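Local coordinates for protein putative zinc protease (Bordetella pertussis, PDB 3IH6) that is a putative zinc-dependent peptidase of the M16 family, represented here by one piece matching in part the inactive M16 domain rather than by the complete enzyme, at residues Gln134-Pro139 with Leu157-Arg162; Lys127-Trp132 with Asp163-Ala168. One frame throughout, in Å; residues are numbered along the deposited sequence.

Contact 1 (Gln134-Pro139 with Leu157-Arg162); sequences QTYADP and LFFLQR
Three aromatic rings meet where the last part of helix 118-136 faces the first turn of helix 157-167. Tyr136 CB lies at the edge of the Phe158 ring, 4.3 Å from Phe158 CZ, and Phe158 CE2 lies at the edge of the Tyr136 ring. Phe159 also offers an edge, with CE1 4.4 Å from Tyr136 CE1, and one face of its own ring is covered by CD2 of its neighbour Phe158, sitting over the centre. The shortest approach between the segments is a methyl on a ring: Thr135 CG2 reaches Phe158 CE1 at 3.7 Å. That methyl gets there because it stands opposite the backbone N across CA-CB, which turns OG1 back beside the N and within a weak hydrogen bond of Ala131 O. Phe158 swings out likewise, chi1 179°, and carries its ring to the other helix. Trp132 stacks with both Tyr136 and Phe158. The contact thus joins two helices around the intervening helix 139-152, whose Ala145 and Leu146 also pack on Phe158, in the helical part of this M16-type alpha/beta piece. Tyr136 OH is hydrogen-bonded to Gln90 OE1 of a second subunit. Across these segments the contact is therefore purely apolar, held by ring carbons, the Tyr136 CB methylene and the Thr135 methyl, while the Tyr136 hydroxyl finds its partner in another chain.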
ATOM      1  N   GLN E 134      -4.252  12.463  -3.625  1.00 18.48           N
ATOM      2  CA  GLN E 134      -4.121  11.133  -3.014  1.00 18.41           C
ATOM      3  C   GLN E 134      -3.613  11.256  -1.595  1.00 17.94           C
ATOM      4  O   GLN E 134      -4.079  10.526  -0.701  1.00 18.65           O
ATOM      5  CB  GLN E 134      -3.253  10.193  -3.862  1.00 17.85           C
ATOM      6  CG  GLN E 134      -4.013   9.644  -5.048  1.00 19.30           C
ATOM      7  CD  GLN E 134      -3.112   9.033  -6.104  1.00 23.44           C
ATOM      8  OE1 GLN E 134      -2.084   8.453  -5.789  1.00 25.12           O
ATOM      9  NE2 GLN E 134      -3.506   9.154  -7.365  1.00 23.63           N
ATOM     10  N   THR E 135      -2.681  12.186  -1.380  1.00 17.42           N
ATOM     11  CA  THR E 135      -2.190  12.485  -0.042  1.00 18.45           C
ATOM     12  C   THR E 135      -3.283  13.011   0.861  1.00 18.75           C
ATOM     13  O   THR E 135      -3.498  12.497   1.954  1.00 18.75           O
ATOM     14  CB  THR E 135      -1.058  13.507  -0.076  1.00 17.94           C
ATOM     15  OG1 THR E 135       0.107  12.859  -0.577  1.00 21.25           O
ATOM     16  CG2 THR E 135      -0.761  14.033   1.312  1.00 19.23           C
ATOM     17  N   TYR E 136      -3.984  14.028   0.372  1.00 19.24           N
ATOM     18  CA  TYR E 136      -5.013  14.733   1.138  1.00 19.19           C
ATOM     19  C   TYR E 136      -6.213  13.847   1.571  1.00 19.55           C
ATOM     20  O   TYR E 136      -6.822  14.074   2.652  1.00 19.70           O
ATOM     21  CB  TYR E 136      -5.426  15.978   0.326  1.00 19.10           C
ATOM     22  CG  TYR E 136      -6.643  16.698   0.841  1.00 21.49           C
ATOM     23  CD1 TYR E 136      -6.565  17.512   1.974  1.00 22.41           C
ATOM     24  CD2 TYR E 136      -7.879  16.563   0.194  1.00 20.95           C
ATOM     25  CE1 TYR E 136      -7.694  18.184   2.449  1.00 23.75           C
ATOM     26  CE2 TYR E 136      -9.004  17.224   0.660  1.00 23.21           C
ATOM     27  CZ  TYR E 136      -8.907  18.036   1.784  1.00 23.53           C
ATOM     28  OH  TYR E 136     -10.036  18.688   2.248  1.00 25.63           O
ATOM     29  N   ALA E 137      -6.532  12.810   0.781  1.00 19.09           N
ATOM     30  CA  ALA E 137      -7.678  11.943   1.083  1.00 18.79           C
ATOM     31  C   ALA E 137      -7.438  10.943   2.234  1.00 19.28           C
ATOM     32  O   ALA E 137      -8.366  10.272   2.691  1.00 18.16           O
ATOM     33  CB  ALA E 137      -8.151  11.218  -0.180  1.00 19.13           C
ATOM     34  N   ASP E 138      -6.193  10.874   2.694  1.00 19.74           N
ATOM     35  CA  ASP E 138      -5.757   9.980   3.776  1.00 20.67           C
ATOM     36  C   ASP E 138      -5.262  10.838   4.959  1.00 20.48           C
ATOM     37  O   ASP E 138      -4.283  11.570   4.825  1.00 20.38           O
ATOM     38  CB  ASP E 138      -4.619   9.061   3.259  1.00 20.82           C
ATOM     39  CG  ASP E 138      -4.283   7.912   4.223  1.00 23.02           C
ATOM     40  OD1 ASP E 138      -4.412   8.034   5.488  1.00 22.47           O
ATOM     41  OD2 ASP E 138      -3.875   6.864   3.698  1.00 26.28           O
ATOM     42  N   PRO E 139      -5.962  10.796   6.113  1.00 21.50           N
ATOM     43  CA  PRO E 139      -5.457  11.481   7.337  1.00 21.08           C
ATOM     44  C   PRO E 139      -3.987  11.143   7.696  1.00 21.23           C
ATOM     45  O   PRO E 139      -3.223  12.047   8.044  1.00 21.03           O
ATOM     46  CB  PRO E 139      -6.394  10.959   8.431  1.00 21.21           C
ATOM     47  CG  PRO E 139      -7.701  10.762   7.718  1.00 21.94           C
ATOM     48  CD  PRO E 139      -7.344  10.298   6.294  1.00 20.88           C
ATOM     49  N   LEU E 157       2.661  25.605   3.931  1.00 21.10           N
ATOM     50  CA  LEU E 157       3.168  25.026   2.679  1.00 21.44           C
ATOM     51  C   LEU E 157       2.378  23.829   2.074  1.00 21.96           C
ATOM     52  O   LEU E 157       2.190  23.754   0.831  1.00 22.02           O
ATOM     53  CB  LEU E 157       4.680  24.728   2.775  1.00 21.22           C
ATOM     54  CG  LEU E 157       5.558  25.973   2.974  1.00 20.17           C
ATOM     55  CD1 LEU E 157       6.979  25.565   3.323  1.00 20.30           C
ATOM     56  CD2 LEU E 157       5.538  26.799   1.702  1.00 21.46           C
ATOM     57  N   PHE E 158       1.928  22.890   2.908  1.00 21.64           N
ATOM     58  CA  PHE E 158       1.116  21.764   2.394  1.00 21.38           C
ATOM     59  C   PHE E 158      -0.006  22.251   1.493  1.00 21.65           C
ATOM     60  O   PHE E 158      -0.210  21.718   0.388  1.00 21.95           O
ATOM     61  CB  PHE E 158       0.554  20.876   3.522  1.00 22.10           C
ATOM     62  CG  PHE E 158      -0.303  19.748   3.013  1.00 22.38           C
ATOM     63  CD1 PHE E 158       0.234  18.777   2.173  1.00 22.83           C
ATOM     64  CD2 PHE E 158      -1.641  19.685   3.314  1.00 24.66           C
ATOM     65  CE1 PHE E 158      -0.551  17.757   1.673  1.00 24.24           C
ATOM     66  CE2 PHE E 158      -2.437  18.652   2.810  1.00 25.24           C
ATOM     67  CZ  PHE E 158      -1.882  17.691   1.988  1.00 22.32           C
ATOM     68  N   PHE E 159      -0.698  23.315   1.918  1.00 20.81           N
ATOM     69  CA  PHE E 159      -1.757  23.875   1.117  1.00 20.24           C
ATOM     70  C   PHE E 159      -1.301  24.899   0.104  1.00 19.82           C
ATOM     71  O   PHE E 159      -1.862  24.984  -1.000  1.00 19.67           O
ATOM     72  CB  PHE E 159      -2.846  24.470   2.021  1.00 20.47           C
ATOM     73  CG  PHE E 159      -3.494  23.461   2.878  1.00 22.95           C
ATOM     74  CD1 PHE E 159      -4.446  22.587   2.342  1.00 24.03           C
ATOM     75  CD2 PHE E 159      -3.124  23.327   4.202  1.00 22.23           C
ATOM     76  CE1 PHE E 159      -5.041  21.629   3.148  1.00 24.16           C
ATOM     77  CE2 PHE E 159      -3.723  22.378   4.996  1.00 25.04           C
ATOM     78  CZ  PHE E 159      -4.680  21.529   4.457  1.00 23.90           C
ATOM     79  N   LEU E 160      -0.291  25.679   0.473  1.00 20.06           N
ATOM     80  CA  LEU E 160       0.169  26.763  -0.377  1.00 19.94           C
ATOM     81  C   LEU E 160       0.832  26.224  -1.639  1.00 19.87           C
ATOM     82  O   LEU E 160       0.591  26.779  -2.723  1.00 18.46           O
ATOM     83  CB  LEU E 160       1.094  27.733   0.378  1.00 20.73           C
ATOM     84  CG  LEU E 160       1.784  28.876  -0.398  1.00 21.27           C
ATOM     85  CD1 LEU E 160       0.814  29.862  -1.081  1.00 20.59           C
ATOM     86  CD2 LEU E 160       2.762  29.630   0.533  1.00 25.21           C
ATOM     87  N   GLN E 161       1.624  25.140  -1.503  1.00 19.80           N
ATOM     88  CA  GLN E 161       2.327  24.542  -2.641  1.00 20.93           C
ATOM     89  C   GLN E 161       1.280  24.088  -3.651  1.00 21.87           C
ATOM     90  O   GLN E 161       1.413  24.348  -4.846  1.00 22.62           O
ATOM     91  CB  GLN E 161       3.273  23.372  -2.249  1.00 21.68           C
ATOM     92  CG  GLN E 161       4.517  23.669  -1.339  1.00 22.50           C
ATOM     93  CD  GLN E 161       5.461  24.774  -1.831  1.00 28.44           C
ATOM     94  OE1 GLN E 161       5.039  25.726  -2.477  1.00 31.43           O
ATOM     95  NE2 GLN E 161       6.759  24.659  -1.485  1.00 28.80           N
ATOM     96  N   ARG E 162       0.211  23.459  -3.160  1.00 21.92           N
ATOM     97  CA  ARG E 162      -0.922  23.070  -3.998  1.00 21.30           C
ATOM     98  C   ARG E 162      -1.496  24.263  -4.755  1.00 20.70           C
ATOM     99  O   ARG E 162      -1.739  24.172  -5.968  1.00 19.76           O
ATOM    100  CB  ARG E 162      -2.024  22.413  -3.143  1.00 21.65           C
ATOM    101  CG  ARG E 162      -3.023  21.574  -3.927  1.00 24.07           C
ATOM    102  CD  ARG E 162      -4.234  22.361  -4.330  1.00 28.02           C
ATOM    103  NE  ARG E 162      -5.009  22.698  -3.149  1.00 32.31           N
ATOM    104  CZ  ARG E 162      -6.301  22.439  -3.002  1.00 34.13           C
ATOM    105  NH1 ARG E 162      -6.913  22.779  -1.870  1.00 37.03           N
ATOM    106  NH2 ARG E 162      -6.980  21.870  -3.991  1.00 34.22           N
TER

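Contact 2 (Lys127-Trp132 with Asp163-Ala168); sequences KWLTAW and DRVREA
This is an apolar helix-helix contact between two runs of chain that are roughly antiparallel but inclined: Lys127-Trp132 in helix 118-136, and Asp163-Ala168, which covers the last part of helix 157-167 and the residue after it, with helix 139-152 between them in the sequence. The short axes approach to 10.3 Å at 148° between their directions. Val165 does most of the work, wedged between Trp128 and Leu129. CG2 sits over one face of Trp128, 3.8 Å from the centroid of the six-membered ring and 14° off its normal, a well-centred CH-pi contact. CG1 touches Leu129 CD2 at 3.7 Å and also comes within 3.8 Å of Trp128 CE3, so it is lodged between indole and leucine. The fork is set by chi1 161°, which puts CG1 across from the backbone N and CG2 beside it. Beyond the valine, Leu129 CD1 rests on Arg166 CB at 4.2 Å. The end of the Arg166 side chain leads away from the 127-132 segment, and its NH1 makes a 2.8 Å salt bridge to Asp163 OD1 one turn back, while OD2 of that aspartate is hydrogen-bonded to Tyr191 OH of a second subunit. Trp128 NE1 bonds to Asp45 OD2 in helix 39-52, which should limit rotation of the indole and hold its face towards Val165. Dispersion and CH-pi attraction thus join the two segments, while the charged ends of Arg166 and Asp163 pair with each other at the subunit interface.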
ATOM      1  N   LYS E 127       0.011  15.525 -12.984  1.00 19.46           N
ATOM      2  CA  LYS E 127       0.706  14.536 -12.160  1.00 19.83           C
ATOM      3  C   LYS E 127       0.837  14.995 -10.701  1.00 19.89           C
ATOM      4  O   LYS E 127       0.535  14.240  -9.747  1.00 20.69           O
ATOM      5  CB  LYS E 127       2.090  14.247 -12.744  1.00 19.51           C
ATOM      6  CG  LYS E 127       2.931  13.309 -11.880  1.00 22.02           C
ATOM      7  CD  LYS E 127       4.314  13.069 -12.509  1.00 22.71           C
ATOM      8  CE  LYS E 127       4.758  11.638 -12.236  1.00 24.22           C
ATOM      9  NZ  LYS E 127       5.557  11.534 -10.993  1.00 26.19           N
ATOM     10  N   TRP E 128       1.280  16.239 -10.541  1.00 19.79           N
ATOM     11  CA  TRP E 128       1.528  16.861  -9.226  1.00 18.54           C
ATOM     12  C   TRP E 128       0.246  16.912  -8.419  1.00 18.23           C
ATOM     13  O   TRP E 128       0.247  16.526  -7.236  1.00 18.80           O
ATOM     14  CB  TRP E 128       2.099  18.287  -9.390  1.00 17.89           C
ATOM     15  CG  TRP E 128       2.765  18.788  -8.119  1.00 20.12           C
ATOM     16  CD1 TRP E 128       4.094  18.833  -7.869  1.00 19.89           C
ATOM     17  CD2 TRP E 128       2.117  19.269  -6.925  1.00 18.44           C
ATOM     18  NE1 TRP E 128       4.322  19.317  -6.614  1.00 21.92           N
ATOM     19  CE2 TRP E 128       3.128  19.594  -6.010  1.00 17.46           C
ATOM     20  CE3 TRP E 128       0.771  19.485  -6.562  1.00 19.69           C
ATOM     21  CZ2 TRP E 128       2.865  20.128  -4.742  1.00 17.34           C
ATOM     22  CZ3 TRP E 128       0.503  19.995  -5.281  1.00 19.69           C
ATOM     23  CH2 TRP E 128       1.551  20.311  -4.392  1.00 18.63           C
ATOM     24  N   LEU E 129      -0.847  17.360  -9.053  1.00 17.56           N
ATOM     25  CA  LEU E 129      -2.126  17.548  -8.340  1.00 17.67           C
ATOM     26  C   LEU E 129      -2.804  16.245  -7.956  1.00 17.85           C
ATOM     27  O   LEU E 129      -3.393  16.170  -6.888  1.00 19.62           O
ATOM     28  CB  LEU E 129      -3.099  18.474  -9.098  1.00 16.83           C
ATOM     29  CG  LEU E 129      -2.601  19.916  -9.222  1.00 16.71           C
ATOM     30  CD1 LEU E 129      -3.519  20.710 -10.114  1.00 16.91           C
ATOM     31  CD2 LEU E 129      -2.411  20.612  -7.864  1.00 17.08           C
ATOM     32  N   THR E 130      -2.699  15.232  -8.814  1.00 16.88           N
ATOM     33  CA  THR E 130      -3.144  13.854  -8.549  1.00 16.73           C
ATOM     34  C   THR E 130      -2.466  13.267  -7.312  1.00 17.01           C
ATOM     35  O   THR E 130      -3.104  12.622  -6.492  1.00 15.95           O
ATOM     36  CB  THR E 130      -2.814  12.938  -9.787  1.00 17.11           C
ATOM     37  OG1 THR E 130      -3.403  13.504 -10.961  1.00 15.19           O
ATOM     38  CG2 THR E 130      -3.303  11.524  -9.619  1.00 15.04           C
ATOM     39  N   ALA E 131      -1.147  13.462  -7.222  1.00 18.44           N
ATOM     40  CA  ALA E 131      -0.360  12.976  -6.064  1.00 19.05           C
ATOM     41  C   ALA E 131      -0.862  13.680  -4.817  1.00 19.31           C
ATOM     42  O   ALA E 131      -1.113  13.024  -3.808  1.00 20.17           O
ATOM     43  CB  ALA E 131       1.124  13.220  -6.259  1.00 18.76           C
ATOM     44  N   TRP E 132      -1.096  14.990  -4.938  1.00 19.40           N
ATOM     45  CA  TRP E 132      -1.593  15.822  -3.845  1.00 19.92           C
ATOM     46  C   TRP E 132      -2.969  15.374  -3.317  1.00 19.78           C
ATOM     47  O   TRP E 132      -3.162  15.319  -2.112  1.00 19.94           O
ATOM     48  CB  TRP E 132      -1.622  17.324  -4.207  1.00 19.80           C
ATOM     49  CG  TRP E 132      -1.854  18.192  -2.961  1.00 19.46           C
ATOM     50  CD1 TRP E 132      -0.888  18.767  -2.151  1.00 19.54           C
ATOM     51  CD2 TRP E 132      -3.115  18.517  -2.357  1.00 20.85           C
ATOM     52  NE1 TRP E 132      -1.476  19.441  -1.115  1.00 20.91           N
ATOM     53  CE2 TRP E 132      -2.842  19.293  -1.210  1.00 21.19           C
ATOM     54  CE3 TRP E 132      -4.450  18.238  -2.680  1.00 20.03           C
ATOM     55  CZ2 TRP E 132      -3.860  19.804  -0.396  1.00 22.84           C
ATOM     56  CZ3 TRP E 132      -5.456  18.735  -1.859  1.00 20.96           C
ATOM     57  CH2 TRP E 132      -5.149  19.503  -0.727  1.00 22.51           C
ATOM     58  N   ASP E 163      -1.711  25.379  -4.045  1.00 19.55           N
ATOM     59  CA  ASP E 163      -2.317  26.551  -4.670  1.00 19.06           C
ATOM     60  C   ASP E 163      -1.419  27.139  -5.739  1.00 18.46           C
ATOM     61  O   ASP E 163      -1.888  27.492  -6.818  1.00 17.34           O
ATOM     62  CB  ASP E 163      -2.730  27.620  -3.647  1.00 19.89           C
ATOM     63  CG  ASP E 163      -4.002  27.233  -2.882  1.00 20.97           C
ATOM     64  OD1 ASP E 163      -4.868  26.519  -3.456  1.00 18.31           O
ATOM     65  OD2 ASP E 163      -4.113  27.630  -1.701  1.00 21.21           O
ATOM     66  N   ARG E 164      -0.128  27.204  -5.432  1.00 18.82           N
ATOM     67  CA  ARG E 164       0.894  27.698  -6.364  1.00 19.43           C
ATOM     68  C   ARG E 164       0.990  26.820  -7.606  1.00 19.32           C
ATOM     69  O   ARG E 164       1.218  27.306  -8.684  1.00 18.82           O
ATOM     70  CB  ARG E 164       2.242  27.707  -5.672  1.00 19.19           C
ATOM     71  CG  ARG E 164       2.406  28.840  -4.675  1.00 20.20           C
ATOM     72  CD  ARG E 164       3.637  28.630  -3.823  1.00 19.78           C
ATOM     73  NE  ARG E 164       3.956  29.876  -3.117  1.00 25.84           N
ATOM     74  CZ  ARG E 164       4.881  30.023  -2.169  1.00 25.63           C
ATOM     75  NH1 ARG E 164       5.626  28.996  -1.757  1.00 28.56           N
ATOM     76  NH2 ARG E 164       5.046  31.206  -1.619  1.00 26.26           N
ATOM     77  N   VAL E 165       0.803  25.513  -7.437  1.00 19.84           N
ATOM     78  CA  VAL E 165       0.854  24.599  -8.583  1.00 19.30           C
ATOM     79  C   VAL E 165      -0.374  24.770  -9.470  1.00 19.37           C
ATOM     80  O   VAL E 165      -0.246  24.875 -10.689  1.00 20.00           O
ATOM     81  CB  VAL E 165       1.036  23.123  -8.137  1.00 19.00           C
ATOM     82  CG1 VAL E 165       0.615  22.130  -9.260  1.00 18.84           C
ATOM     83  CG2 VAL E 165       2.455  22.893  -7.693  1.00 16.70           C
ATOM     84  N   ARG E 166      -1.558  24.813  -8.884  1.00 19.94           N
ATOM     85  CA  ARG E 166      -2.758  24.989  -9.710  1.00 21.12           C
ATOM     86  C   ARG E 166      -2.811  26.316 -10.475  1.00 20.59           C
ATOM     87  O   ARG E 166      -3.475  26.375 -11.497  1.00 21.61           O
ATOM     88  CB  ARG E 166      -4.040  24.723  -8.931  1.00 21.53           C
ATOM     89  CG  ARG E 166      -4.186  25.511  -7.681  1.00 25.38           C
ATOM     90  CD  ARG E 166      -5.228  24.872  -6.785  1.00 29.80           C
ATOM     91  NE  ARG E 166      -6.549  25.477  -6.927  1.00 32.22           N
ATOM     92  CZ  ARG E 166      -6.877  26.688  -6.479  1.00 33.10           C
ATOM     93  NH1 ARG E 166      -5.974  27.452  -5.867  1.00 30.87           N
ATOM     94  NH2 ARG E 166      -8.117  27.141  -6.659  1.00 33.38           N
ATOM     95  N   GLU E 167      -2.073  27.337 -10.024  1.00 19.67           N
ATOM     96  CA  GLU E 167      -2.087  28.666 -10.639  1.00 19.55           C
ATOM     97  C   GLU E 167      -0.823  28.985 -11.440  1.00 19.49           C
ATOM     98  O   GLU E 167      -0.725  30.029 -12.092  1.00 18.16           O
ATOM     99  CB  GLU E 167      -2.319  29.728  -9.564  1.00 19.74           C
ATOM    100  N   ALA E 168       0.133  28.057 -11.359  1.00 19.32           N
ATOM    101  CA  ALA E 168       1.383  28.074 -12.092  1.00 18.79           C
ATOM    102  C   ALA E 168       1.279  28.580 -13.520  1.00 18.12           C
ATOM    103  O   ALA E 168       0.610  27.972 -14.329  1.00 17.47           O
ATOM    104  CB  ALA E 168       1.937  26.700 -12.125  1.00 19.15           C
TER

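Contacts 1 and 2 are successive parts of one seam between helix 118-136 and helix 157-167, their centres about 10 Å apart, with contact 1 nested inside the loop of chain that contact 2 closes. Trp132, from the contact 2 segment, bridges them: its NE1 lies 3.0 Å from Phe158 O, a probable hydrogen bond, and its CD2 packs 3.4 Å from Arg162 CG, with a cation-pi interaction between the two side chains. Trp128 reaches the same way, CZ3 lying 3.6 Å from Arg162 CA. Both contacts also touch the second subunit. They join helices in a piece that lacks the HxxEH zinc motif of active M16 domains, consistent with neither belonging to a zinc site.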